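Side-chain contacts in lysine-sensitive aspartokinase 3 (Escherichia coli, PDB 2J0W), which catalyses the ATP-dependent phosphorylation of L-aspartate to 4-phospho-L-aspartate, the first step towards lysine, and is inhibited allosterically by lysine: residues Y203-L208 against V217-D222; D354-T359 against D363-Q368; L48-E53 against F61-A66; N82-E87 against T123-E128. All coordinates share one frame; numbering follows the deposited sequence.

Overall arrangement
Contact 1 is the buried one: helix 200-211 lies against central strand 216-221 of the kinase domain through small apolar side chains, and the strand's end reaches the bound ADP. Contacts 3 and 4 are partly buried helix pairs of the same domain. Helix 57-75 takes part in contact 3 and touches both segments of contact 4, while helices 82-102 and 108-131, paired in contact 4, both touch L48 of contact 3. K63 lends its alkyl stem in contact 3, while contact 4 also sets a glutamate oxygen against a leucine methyl. Contact 2 is a surface loop of the ACT region, more polar; its T359 O packs on V49 CG2 of contact 3 at 3.8 Å.

Contact 1. Residues Y203-L208 against V217-D222; sequences YTAALL and VDIWTD. With ADP (adenosine-5'-diphosphate), chain D.
A205 points its methyl toward the strand, where CB comes within 4.2 Å of V217 CG1. A second neighbour, I219, bends its chain round so that CD1 ends 4.4 Å from the same A205 CB. V217 uses both branches: with CG1 anti to the backbone N (chi1 169°), CG2 is left beside the helix backbone, 4.0 Å from A205 O. No hydrogen bond crosses between helix and strand.

At the far end of the strand the partner is ADP. T221 OG1 donates to the beta-phosphate oxygen O1B at 3.0 Å, its hydroxyl held anti to the backbone N (chi1 176°). On the ribose, ADP O3' donates to D222 OD1 at 2.5 Å, a very short separation whose exact value is doubtful. The other carboxylate oxygen of D222 makes a salt bridge with R232, which itself bonds to the nucleotide. With an alanine in place of D222, ADP O3' is likely to lose this acceptor and R232 its carboxylate partner.

Further out, strand 217-221 is flanked by strands 5-9 and 274-278, and W220 stacks on F9 and meets F275 edge-to-face. Helix 203-208 runs nearly antiparallel to the strand, at 168° and 8.8 Å between axes, as one of the helices packed on the sheet of the amino acid kinase fold. The division of chemistry is plain: apolar packing joins helix and strand in the interior, while T221 at the strand's end and D222 just after it offer polar groups to phosphate and ribose.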
# COMPACT_ATOMS: atom_id res chain seq x y z
N TYR A 203 -9.17 -6.29 -26.79
CA TYR A 203 -7.74 -6.13 -26.82
C TYR A 203 -7.23 -6.34 -28.24
O TYR A 203 -6.44 -5.54 -28.75
CB TYR A 203 -7.11 -7.13 -25.84
CG TYR A 203 -5.66 -6.88 -25.52
CD1 TYR A 203 -5.08 -5.63 -25.75
CD2 TYR A 203 -4.87 -7.89 -24.97
CE1 TYR A 203 -3.75 -5.40 -25.43
CE2 TYR A 203 -3.54 -7.67 -24.66
CZ TYR A 203 -2.99 -6.42 -24.88
OH TYR A 203 -1.68 -6.19 -24.53
N THR A 204 -7.71 -7.39 -28.90
CA THR A 204 -7.27 -7.67 -30.26
C THR A 204 -7.54 -6.48 -31.19
O THR A 204 -6.73 -6.16 -32.05
CB THR A 204 -8.00 -8.90 -30.85
OG1 THR A 204 -7.71 -10.04 -30.05
CG2 THR A 204 -7.54 -9.15 -32.28
N ALA A 205 -8.68 -5.85 -31.00
CA ALA A 205 -9.05 -4.73 -31.85
C ALA A 205 -8.08 -3.57 -31.69
O ALA A 205 -7.66 -2.98 -32.67
CB ALA A 205 -10.46 -4.28 -31.55
N ALA A 206 -7.74 -3.25 -30.45
CA ALA A 206 -6.80 -2.17 -30.20
C ALA A 206 -5.41 -2.53 -30.73
O ALA A 206 -4.72 -1.70 -31.32
CB ALA A 206 -6.72 -1.88 -28.71
N LEU A 207 -5.01 -3.79 -30.54
CA LEU A 207 -3.70 -4.28 -30.97
C LEU A 207 -3.41 -4.15 -32.46
O LEU A 207 -2.35 -3.63 -32.85
CB LEU A 207 -3.52 -5.75 -30.55
CG LEU A 207 -3.51 -6.02 -29.04
CD1 LEU A 207 -3.75 -7.49 -28.77
CD2 LEU A 207 -2.19 -5.55 -28.43
N LEU A 208 -4.34 -4.62 -33.27
CA LEU A 208 -4.19 -4.57 -34.73
C LEU A 208 -4.32 -3.14 -35.24
O LEU A 208 -3.78 -2.78 -36.29
CB LEU A 208 -5.24 -5.48 -35.38
CG LEU A 208 -5.20 -6.94 -34.94
CD1 LEU A 208 -6.59 -7.55 -35.00
CD2 LEU A 208 -4.25 -7.70 -35.82
N VAL A 217 -10.69 2.98 -33.62
CA VAL A 217 -11.21 1.67 -33.27
C VAL A 217 -12.65 1.84 -32.81
O VAL A 217 -12.94 2.73 -32.01
CB VAL A 217 -10.42 1.10 -32.10
CG1 VAL A 217 -11.12 -0.13 -31.55
CG2 VAL A 217 -9.01 0.80 -32.53
N ASP A 218 -13.54 1.00 -33.32
CA ASP A 218 -14.93 1.08 -32.89
C ASP A 218 -15.38 -0.19 -32.14
O ASP A 218 -15.38 -1.29 -32.69
CB ASP A 218 -15.87 1.33 -34.08
CG ASP A 218 -15.85 2.77 -34.56
OD1 ASP A 218 -15.78 3.69 -33.71
OD2 ASP A 218 -15.91 2.99 -35.79
N ILE A 219 -15.76 -0.03 -30.88
CA ILE A 219 -16.22 -1.16 -30.08
C ILE A 219 -17.75 -1.20 -30.10
O ILE A 219 -18.42 -0.34 -29.52
CB ILE A 219 -15.74 -1.03 -28.60
CG1 ILE A 219 -14.22 -0.92 -28.55
CG2 ILE A 219 -16.19 -2.25 -27.78
CD1 ILE A 219 -13.48 -2.01 -29.31
N TRP A 220 -18.31 -2.20 -30.77
CA TRP A 220 -19.76 -2.33 -30.84
C TRP A 220 -20.25 -3.37 -29.84
O TRP A 220 -20.00 -4.56 -30.00
CB TRP A 220 -20.18 -2.69 -32.27
CG TRP A 220 -19.94 -1.54 -33.24
CD1 TRP A 220 -18.92 -1.43 -34.15
CD2 TRP A 220 -20.68 -0.32 -33.31
NE1 TRP A 220 -18.99 -0.21 -34.78
CE2 TRP A 220 -20.06 0.49 -34.28
CE3 TRP A 220 -21.81 0.17 -32.64
CZ2 TRP A 220 -20.53 1.77 -34.61
CZ3 TRP A 220 -22.28 1.43 -32.96
CH2 TRP A 220 -21.64 2.22 -33.94
N THR A 221 -20.96 -2.93 -28.81
CA THR A 221 -21.45 -3.84 -27.79
C THR A 221 -22.98 -3.86 -27.69
O THR A 221 -23.66 -3.57 -28.66
CB THR A 221 -20.83 -3.50 -26.42
OG1 THR A 221 -21.39 -4.35 -25.41
CG2 THR A 221 -21.07 -2.07 -26.07
N ASP A 222 -23.49 -4.21 -26.51
CA ASP A 222 -24.93 -4.29 -26.27
C ASP A 222 -25.42 -3.15 -25.36
O ASP A 222 -26.47 -3.24 -24.71
CB ASP A 222 -25.28 -5.65 -25.65
CG ASP A 222 -24.78 -5.78 -24.22
OD1 ASP A 222 -24.07 -4.88 -23.74
OD2 ASP A 222 -25.11 -6.79 -23.56
PB ADP D . -19.12 -7.52 -25.60
O1B ADP D . -19.69 -6.52 -26.53
O2B ADP D . -19.30 -8.93 -26.10
O3B ADP D . -17.61 -7.24 -25.31
PA ADP D . -19.60 -7.57 -22.73
O1A ADP D . -20.69 -8.29 -22.02
O2A ADP D . -18.24 -8.18 -22.64
O3A ADP D . -19.97 -7.40 -24.26
O5' ADP D . -19.69 -6.11 -22.07
C5' ADP D . -20.74 -5.10 -22.19
C4' ADP D . -21.35 -4.92 -20.81
O4' ADP D . -20.46 -4.50 -19.74
C3' ADP D . -22.52 -3.99 -20.65
O3' ADP D . -23.59 -4.67 -21.33
C2' ADP D . -22.62 -3.92 -19.14
O2' ADP D . -23.33 -5.03 -18.62
C1' ADP D . -21.21 -3.95 -18.67
N9 ADP D . -20.67 -2.63 -18.09
C8 ADP D . -20.03 -2.60 -16.90
N7 ADP D . -19.62 -1.42 -16.51
C5 ADP D . -20.00 -0.61 -17.51
C6 ADP D . -19.84 0.82 -17.67
N6 ADP D . -19.25 1.58 -16.82
N1 ADP D . -20.38 1.34 -18.86
C2 ADP D . -21.03 0.54 -19.82
N3 ADP D . -21.18 -0.81 -19.66
C4 ADP D . -20.67 -1.33 -18.52

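Contact 2. Residues D354-T359 against D363-Q368; sequences DTTGST and DTLLTQ
S358 and D363 bring two irregular backbone runs to 6.8 Å between CA atoms, where the loop after strand 348-353 doubles back before helix 368-377. Their side chains meet through a weak hydrogen bond, S358 OG donating to D363 OD2 at 3.3 Å. The serine hydroxyl lies anti to its own N (chi1 172°), which extends it towards the aspartate, and it is also bonded to the backbone N of S360.

T356 comes at the same aspartate obliquely. Its methyl CG2 sits 3.5 Å from D363 OD1, a plain van der Waals approach, while OG1 turns to the chain just ahead of it and accepts from S358 N at 3.1 Å. That nearly straight bond (167°) closes an ST turn, with G357 at its middle in a positive-phi conformation. The turn thus fixes the T356 hydroxyl and sets S358 beside the carboxylate. All this belongs to the ACT region, within the part of the chain required for homodimerization, although the partner subunit does not touch either segment. R154 of the kinase domain bonds to T356 O.

L365 CD2 packs on T356 CG2 at 4.0 Å and also lies against the carbonyl oxygen D354 O (3.3 Å), though the leucine's torsions are far from staggered and the exact closeness is doubtful. Beyond it the chain enters helix 368-377, where T367, at the N-cap, bonds through OG1 to L370 N.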
# COMPACT_ATOMS: atom_id res chain seq x y z
N ASP A 354 -7.32 -9.86 -7.66
CA ASP A 354 -8.41 -9.99 -8.62
C ASP A 354 -8.42 -11.39 -9.23
O ASP A 354 -7.41 -12.10 -9.19
CB ASP A 354 -8.24 -8.93 -9.71
CG ASP A 354 -9.32 -8.99 -10.76
OD1 ASP A 354 -10.48 -9.30 -10.40
OD2 ASP A 354 -9.01 -8.71 -11.94
N THR A 355 -9.56 -11.81 -9.77
CA THR A 355 -9.61 -13.13 -10.39
C THR A 355 -8.68 -13.10 -11.59
O THR A 355 -8.28 -12.02 -12.05
CB THR A 355 -11.02 -13.47 -10.87
OG1 THR A 355 -11.49 -12.45 -11.77
CG2 THR A 355 -11.97 -13.63 -9.67
N THR A 356 -8.34 -14.27 -12.09
CA THR A 356 -7.41 -14.39 -13.22
C THR A 356 -7.86 -13.76 -14.53
O THR A 356 -7.06 -13.13 -15.23
CB THR A 356 -7.10 -15.88 -13.48
OG1 THR A 356 -8.31 -16.55 -13.88
CG2 THR A 356 -6.55 -16.53 -12.21
N GLY A 357 -9.14 -13.92 -14.87
CA GLY A 357 -9.60 -13.41 -16.14
C GLY A 357 -9.07 -14.35 -17.23
O GLY A 357 -9.13 -14.06 -18.42
N SER A 358 -8.53 -15.49 -16.80
CA SER A 358 -7.99 -16.45 -17.74
C SER A 358 -9.12 -17.21 -18.44
O SER A 358 -10.22 -17.35 -17.91
CB SER A 358 -7.09 -17.46 -17.04
OG SER A 358 -6.74 -18.48 -17.95
N THR A 359 -8.83 -17.69 -19.64
CA THR A 359 -9.79 -18.43 -20.44
C THR A 359 -10.11 -19.77 -19.76
O THR A 359 -11.20 -20.31 -19.92
CB THR A 359 -9.22 -18.69 -21.84
OG1 THR A 359 -8.97 -17.43 -22.47
CG2 THR A 359 -10.20 -19.48 -22.68
N ASP A 363 -7.86 -21.95 -13.28
CA ASP A 363 -6.67 -21.15 -13.01
C ASP A 363 -6.80 -20.68 -11.55
O ASP A 363 -7.66 -19.86 -11.22
CB ASP A 363 -6.62 -19.94 -13.96
CG ASP A 363 -5.19 -19.48 -14.24
OD1 ASP A 363 -4.46 -19.16 -13.28
OD2 ASP A 363 -4.80 -19.42 -15.43
N THR A 364 -5.95 -21.24 -10.69
CA THR A 364 -5.97 -20.90 -9.27
C THR A 364 -4.75 -20.06 -8.91
O THR A 364 -3.61 -20.52 -9.02
CB THR A 364 -6.00 -22.20 -8.41
OG1 THR A 364 -5.92 -21.87 -7.02
CG2 THR A 364 -4.85 -23.13 -8.80
N LEU A 365 -4.98 -18.82 -8.50
CA LEU A 365 -3.90 -17.90 -8.16
C LEU A 365 -2.95 -18.37 -7.07
O LEU A 365 -1.73 -18.40 -7.27
CB LEU A 365 -4.46 -16.52 -7.78
CG LEU A 365 -5.96 -16.34 -7.55
CD1 LEU A 365 -6.26 -16.05 -6.08
CD2 LEU A 365 -6.44 -15.19 -8.41
N LEU A 366 -3.49 -18.75 -5.92
CA LEU A 366 -2.65 -19.17 -4.81
C LEU A 366 -2.20 -20.63 -4.77
O LEU A 366 -2.86 -21.49 -4.20
CB LEU A 366 -3.32 -18.80 -3.49
CG LEU A 366 -3.53 -17.29 -3.36
CD1 LEU A 366 -3.82 -16.95 -1.91
CD2 LEU A 366 -2.28 -16.55 -3.83
N THR A 367 -1.03 -20.87 -5.36
CA THR A 367 -0.42 -22.19 -5.43
C THR A 367 0.26 -22.54 -4.10
O THR A 367 0.84 -21.68 -3.45
CB THR A 367 0.63 -22.22 -6.55
OG1 THR A 367 1.78 -21.45 -6.15
CG2 THR A 367 0.06 -21.60 -7.82
N GLN A 368 0.17 -23.81 -3.70
CA GLN A 368 0.77 -24.27 -2.45
C GLN A 368 2.28 -24.10 -2.39
O GLN A 368 2.86 -24.07 -1.31
CB GLN A 368 0.40 -25.73 -2.21
CG GLN A 368 -1.12 -25.96 -2.05
CD GLN A 368 -1.60 -25.75 -0.62
OE1 GLN A 368 -1.29 -26.55 0.26
NE2 GLN A 368 -2.37 -24.67 -0.38

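Contact 3. Residues L48-E53 against F61-A66; sequences LVALAE and FEKLDA
No flat group has a face or an edge in the meeting of L51 with K63 and L64, which is made wholly of alkyl branches. L51 pushes its forked end at the helix opposite. Its CD2 rests 3.5 Å from K63 CB, and its CD1 meets L64 CD2 at 3.5 Å, the two leucines crossing at a slant. L51 and K63 instead slip past one another in opposite senses. The lysine chain folds at chi2 (-71°), which carries its far methylenes back over the first helix until CE stands 4.0 Å from A50 CB.

The segments belong to helices 44-51 and 57-75, consecutive helices of the kinase domain. I67 and R60 also touch L51, and L64 reaches on to I95 and T96 of helix 82-102. Trimming L51 to an alanine removes both CD branches and would probably open a gap facing K63 CB and L64 CD2, leaving the L64 methyl without its mate.

Since only carbon atoms meet here, hydrophobic packing holds the pair; K63 lends its aliphatic stem, and its NZ makes a long, weak ion pair with E59.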
# COMPACT_ATOMS: atom_id res chain seq x y z
N LEU A 48 -17.99 -23.84 -25.07
CA LEU A 48 -16.67 -24.35 -25.40
C LEU A 48 -15.77 -24.52 -24.18
O LEU A 48 -15.02 -25.49 -24.08
CB LEU A 48 -15.98 -23.45 -26.42
CG LEU A 48 -16.59 -23.57 -27.82
CD1 LEU A 48 -15.89 -22.62 -28.77
CD2 LEU A 48 -16.45 -25.01 -28.31
N VAL A 49 -15.86 -23.58 -23.25
CA VAL A 49 -15.05 -23.66 -22.04
C VAL A 49 -15.55 -24.81 -21.16
O VAL A 49 -14.75 -25.53 -20.55
CB VAL A 49 -15.08 -22.33 -21.26
CG1 VAL A 49 -14.59 -22.54 -19.83
CG2 VAL A 49 -14.20 -21.31 -21.97
N ALA A 50 -16.86 -25.00 -21.09
CA ALA A 50 -17.39 -26.07 -20.26
C ALA A 50 -16.94 -27.42 -20.82
O ALA A 50 -16.74 -28.38 -20.07
CB ALA A 50 -18.90 -26.00 -20.23
N LEU A 51 -16.78 -27.49 -22.15
CA LEU A 51 -16.34 -28.73 -22.79
C LEU A 51 -14.85 -29.00 -22.59
O LEU A 51 -14.42 -30.15 -22.51
CB LEU A 51 -16.66 -28.68 -24.27
CG LEU A 51 -18.13 -28.83 -24.64
CD1 LEU A 51 -18.32 -28.50 -26.11
CD2 LEU A 51 -18.59 -30.26 -24.33
N ALA A 52 -14.06 -27.93 -22.49
CA ALA A 52 -12.63 -28.09 -22.29
C ALA A 52 -12.35 -28.46 -20.83
O ALA A 52 -11.21 -28.64 -20.44
CB ALA A 52 -11.88 -26.81 -22.67
N GLU A 53 -13.39 -28.56 -20.03
CA GLU A 53 -13.21 -28.94 -18.63
C GLU A 53 -13.27 -30.45 -18.49
O GLU A 53 -12.84 -31.00 -17.47
CB GLU A 53 -14.28 -28.32 -17.75
CG GLU A 53 -13.93 -26.90 -17.31
CD GLU A 53 -15.04 -26.25 -16.52
OE1 GLU A 53 -14.85 -25.10 -16.10
OE2 GLU A 53 -16.10 -26.89 -16.34
N PHE A 61 -22.59 -34.20 -24.96
CA PHE A 61 -23.45 -34.17 -26.14
C PHE A 61 -24.43 -33.00 -26.16
O PHE A 61 -24.74 -32.45 -27.21
CB PHE A 61 -24.22 -35.47 -26.29
CG PHE A 61 -25.10 -35.51 -27.52
CD1 PHE A 61 -24.54 -35.35 -28.80
CD2 PHE A 61 -26.47 -35.71 -27.42
CE1 PHE A 61 -25.34 -35.39 -29.94
CE2 PHE A 61 -27.28 -35.75 -28.55
CZ PHE A 61 -26.71 -35.59 -29.82
N GLU A 62 -24.94 -32.62 -24.99
CA GLU A 62 -25.86 -31.51 -24.92
C GLU A 62 -25.11 -30.25 -25.36
O GLU A 62 -25.60 -29.48 -26.18
CB GLU A 62 -26.37 -31.33 -23.49
CG GLU A 62 -26.91 -32.59 -22.86
CD GLU A 62 -27.26 -32.40 -21.40
OE1 GLU A 62 -27.65 -33.39 -20.74
OE2 GLU A 62 -27.13 -31.26 -20.90
N LYS A 63 -23.91 -30.06 -24.82
CA LYS A 63 -23.12 -28.88 -25.16
C LYS A 63 -22.80 -28.81 -26.64
O LYS A 63 -22.93 -27.75 -27.27
CB LYS A 63 -21.81 -28.85 -24.37
CG LYS A 63 -21.98 -28.99 -22.88
CD LYS A 63 -22.59 -27.78 -22.22
CE LYS A 63 -22.37 -27.91 -20.71
NZ LYS A 63 -23.03 -26.87 -19.90
N LEU A 64 -22.38 -29.93 -27.22
CA LEU A 64 -22.04 -29.95 -28.63
C LEU A 64 -23.26 -29.62 -29.47
O LEU A 64 -23.14 -29.04 -30.55
CB LEU A 64 -21.47 -31.31 -29.02
CG LEU A 64 -20.19 -31.69 -28.26
CD1 LEU A 64 -19.85 -33.14 -28.50
CD2 LEU A 64 -19.04 -30.79 -28.69
N ASP A 65 -24.44 -29.98 -28.98
CA ASP A 65 -25.63 -29.69 -29.75
C ASP A 65 -26.03 -28.23 -29.61
O ASP A 65 -26.47 -27.60 -30.58
CB ASP A 65 -26.78 -30.59 -29.32
CG ASP A 65 -27.04 -31.70 -30.32
OD1 ASP A 65 -27.04 -31.41 -31.54
OD2 ASP A 65 -27.26 -32.84 -29.89
N ALA A 66 -25.89 -27.70 -28.41
CA ALA A 66 -26.21 -26.30 -28.21
C ALA A 66 -25.25 -25.52 -29.11
O ALA A 66 -25.61 -24.49 -29.69
CB ALA A 66 -26.03 -25.92 -26.72

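Contact 4. Residues N82-E87 against T123-E128; sequences NVIREE and TLLFVE
I84 and E128 are brought together by their torsions. In I84, CG1 lies between the backbone N and carbonyl carbon (chi1 49°), which sets both branches on the E128 side, and the extended chi2 carries CD1 outward. In E128, CG is anti to the carbonyl carbon (chi1 -74°), which puts it against the isoleucine; the bend at chi2 only turns the carboxylate. Both prongs close on that one methylene: CD1 and CG2 of I84 each lie 3.5 Å from E128 CG. The two side chains run past each other in opposite directions, and E128 CD is 4.0 Å from I84 CG2.

From the same CD1 the isoleucine also reaches L125, whose CD2 is 3.9 Å away on an oblique path. One turn along the first helix, E87 extends beyond CG and brings OE1 to 3.6 Å from L124 CD1, an oxygen lying against a methyl with no hydrogen bond involved.

The helices, 82-102 and 108-131, belong to the kinase domain and run almost exactly antiparallel here (175°), their local axes 10.9 Å apart. Helix 57-75 packs against both: L75 touches I84, while Q71 and I74 touch L125. The loop residue L78 lies against I84 and E128.

What joins the pair is therefore mainly alkyl contact: E128 contributes its CG methylene, and E87 lays one carboxylate oxygen on a leucine methyl. E87 OE1 and E128 OE2 remain 6.6 Å apart; if both are ionised, a mild mutual repulsion is likely.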
# COMPACT_ATOMS: atom_id res chain seq x y z
N ASN A 82 -24.16 -24.37 -48.68
CA ASN A 82 -23.43 -25.62 -48.91
C ASN A 82 -21.95 -25.60 -48.61
O ASN A 82 -21.43 -26.48 -47.92
CB ASN A 82 -23.64 -26.06 -50.35
CG ASN A 82 -25.02 -25.76 -50.83
OD1 ASN A 82 -26.00 -26.34 -50.36
ND2 ASN A 82 -25.12 -24.82 -51.77
N VAL A 83 -21.25 -24.60 -49.12
CA VAL A 83 -19.83 -24.54 -48.90
C VAL A 83 -19.43 -24.49 -47.41
O VAL A 83 -18.78 -25.40 -46.90
CB VAL A 83 -19.22 -23.35 -49.67
CG1 VAL A 83 -19.68 -22.04 -49.06
CG2 VAL A 83 -17.71 -23.48 -49.68
N ILE A 84 -19.85 -23.44 -46.70
CA ILE A 84 -19.49 -23.31 -45.29
C ILE A 84 -19.99 -24.44 -44.41
O ILE A 84 -19.49 -24.64 -43.30
CB ILE A 84 -19.97 -21.98 -44.72
CG1 ILE A 84 -21.44 -21.77 -45.07
CG2 ILE A 84 -19.12 -20.85 -45.27
CD1 ILE A 84 -21.93 -20.40 -44.74
N ARG A 85 -20.97 -25.18 -44.89
CA ARG A 85 -21.50 -26.29 -44.12
C ARG A 85 -20.38 -27.32 -43.95
O ARG A 85 -20.20 -27.87 -42.87
CB ARG A 85 -22.70 -26.90 -44.83
CG ARG A 85 -23.48 -27.91 -44.00
CD ARG A 85 -24.61 -28.49 -44.84
NE ARG A 85 -25.59 -27.46 -45.20
CZ ARG A 85 -26.40 -27.55 -46.25
NH1 ARG A 85 -26.34 -28.60 -47.05
NH2 ARG A 85 -27.28 -26.58 -46.49
N GLU A 86 -19.64 -27.58 -45.03
CA GLU A 86 -18.54 -28.53 -45.02
C GLU A 86 -17.59 -28.19 -43.89
O GLU A 86 -17.23 -29.02 -43.05
CB GLU A 86 -17.74 -28.45 -46.32
CG GLU A 86 -18.22 -29.32 -47.45
CD GLU A 86 -17.37 -29.16 -48.70
OE1 GLU A 86 -16.17 -28.84 -48.57
OE2 GLU A 86 -17.90 -29.36 -49.81
N GLU A 87 -17.17 -26.93 -43.92
CA GLU A 87 -16.23 -26.36 -42.96
C GLU A 87 -16.76 -26.41 -41.55
O GLU A 87 -16.10 -26.93 -40.65
CB GLU A 87 -15.92 -24.93 -43.37
CG GLU A 87 -15.35 -24.84 -44.78
CD GLU A 87 -15.29 -23.42 -45.33
OE1 GLU A 87 -15.66 -22.47 -44.61
OE2 GLU A 87 -14.88 -23.25 -46.50
N THR A 123 -16.47 -15.74 -37.59
CA THR A 123 -15.91 -14.96 -38.70
C THR A 123 -16.15 -15.61 -40.06
O THR A 123 -16.25 -14.90 -41.06
CB THR A 123 -14.39 -14.73 -38.55
OG1 THR A 123 -13.72 -15.98 -38.38
CG2 THR A 123 -14.10 -13.84 -37.38
N LEU A 124 -16.24 -16.93 -40.12
CA LEU A 124 -16.49 -17.60 -41.39
C LEU A 124 -17.89 -17.27 -41.88
O LEU A 124 -18.10 -17.03 -43.07
CB LEU A 124 -16.38 -19.11 -41.25
CG LEU A 124 -14.96 -19.66 -41.34
CD1 LEU A 124 -15.00 -21.18 -41.32
CD2 LEU A 124 -14.33 -19.17 -42.63
N LEU A 125 -18.85 -17.26 -40.97
CA LEU A 125 -20.21 -16.97 -41.33
C LEU A 125 -20.36 -15.50 -41.71
O LEU A 125 -20.99 -15.17 -42.71
CB LEU A 125 -21.16 -17.33 -40.18
CG LEU A 125 -21.14 -18.81 -39.77
CD1 LEU A 125 -22.14 -19.04 -38.65
CD2 LEU A 125 -21.47 -19.69 -40.98
N PHE A 126 -19.78 -14.62 -40.91
CA PHE A 126 -19.92 -13.21 -41.21
C PHE A 126 -19.48 -12.90 -42.65
O PHE A 126 -20.19 -12.17 -43.35
CB PHE A 126 -19.12 -12.35 -40.23
CG PHE A 126 -19.56 -10.92 -40.19
CD1 PHE A 126 -20.80 -10.57 -39.64
CD2 PHE A 126 -18.77 -9.91 -40.73
CE1 PHE A 126 -21.23 -9.25 -39.63
CE2 PHE A 126 -19.20 -8.59 -40.73
CZ PHE A 126 -20.43 -8.26 -40.18
N VAL A 127 -18.35 -13.44 -43.10
CA VAL A 127 -17.91 -13.16 -44.46
C VAL A 127 -19.01 -13.55 -45.43
O VAL A 127 -19.26 -12.84 -46.41
CB VAL A 127 -16.61 -13.91 -44.84
CG1 VAL A 127 -15.53 -13.60 -43.84
CG2 VAL A 127 -16.85 -15.40 -44.94
N GLU A 128 -19.68 -14.66 -45.14
CA GLU A 128 -20.76 -15.15 -45.97
C GLU A 128 -21.94 -14.19 -45.95
O GLU A 128 -22.60 -13.99 -46.97
CB GLU A 128 -21.20 -16.53 -45.53
CG GLU A 128 -20.22 -17.62 -45.92
CD GLU A 128 -19.77 -17.48 -47.36
OE1 GLU A 128 -20.63 -17.56 -48.27
OE2 GLU A 128 -18.56 -17.30 -47.59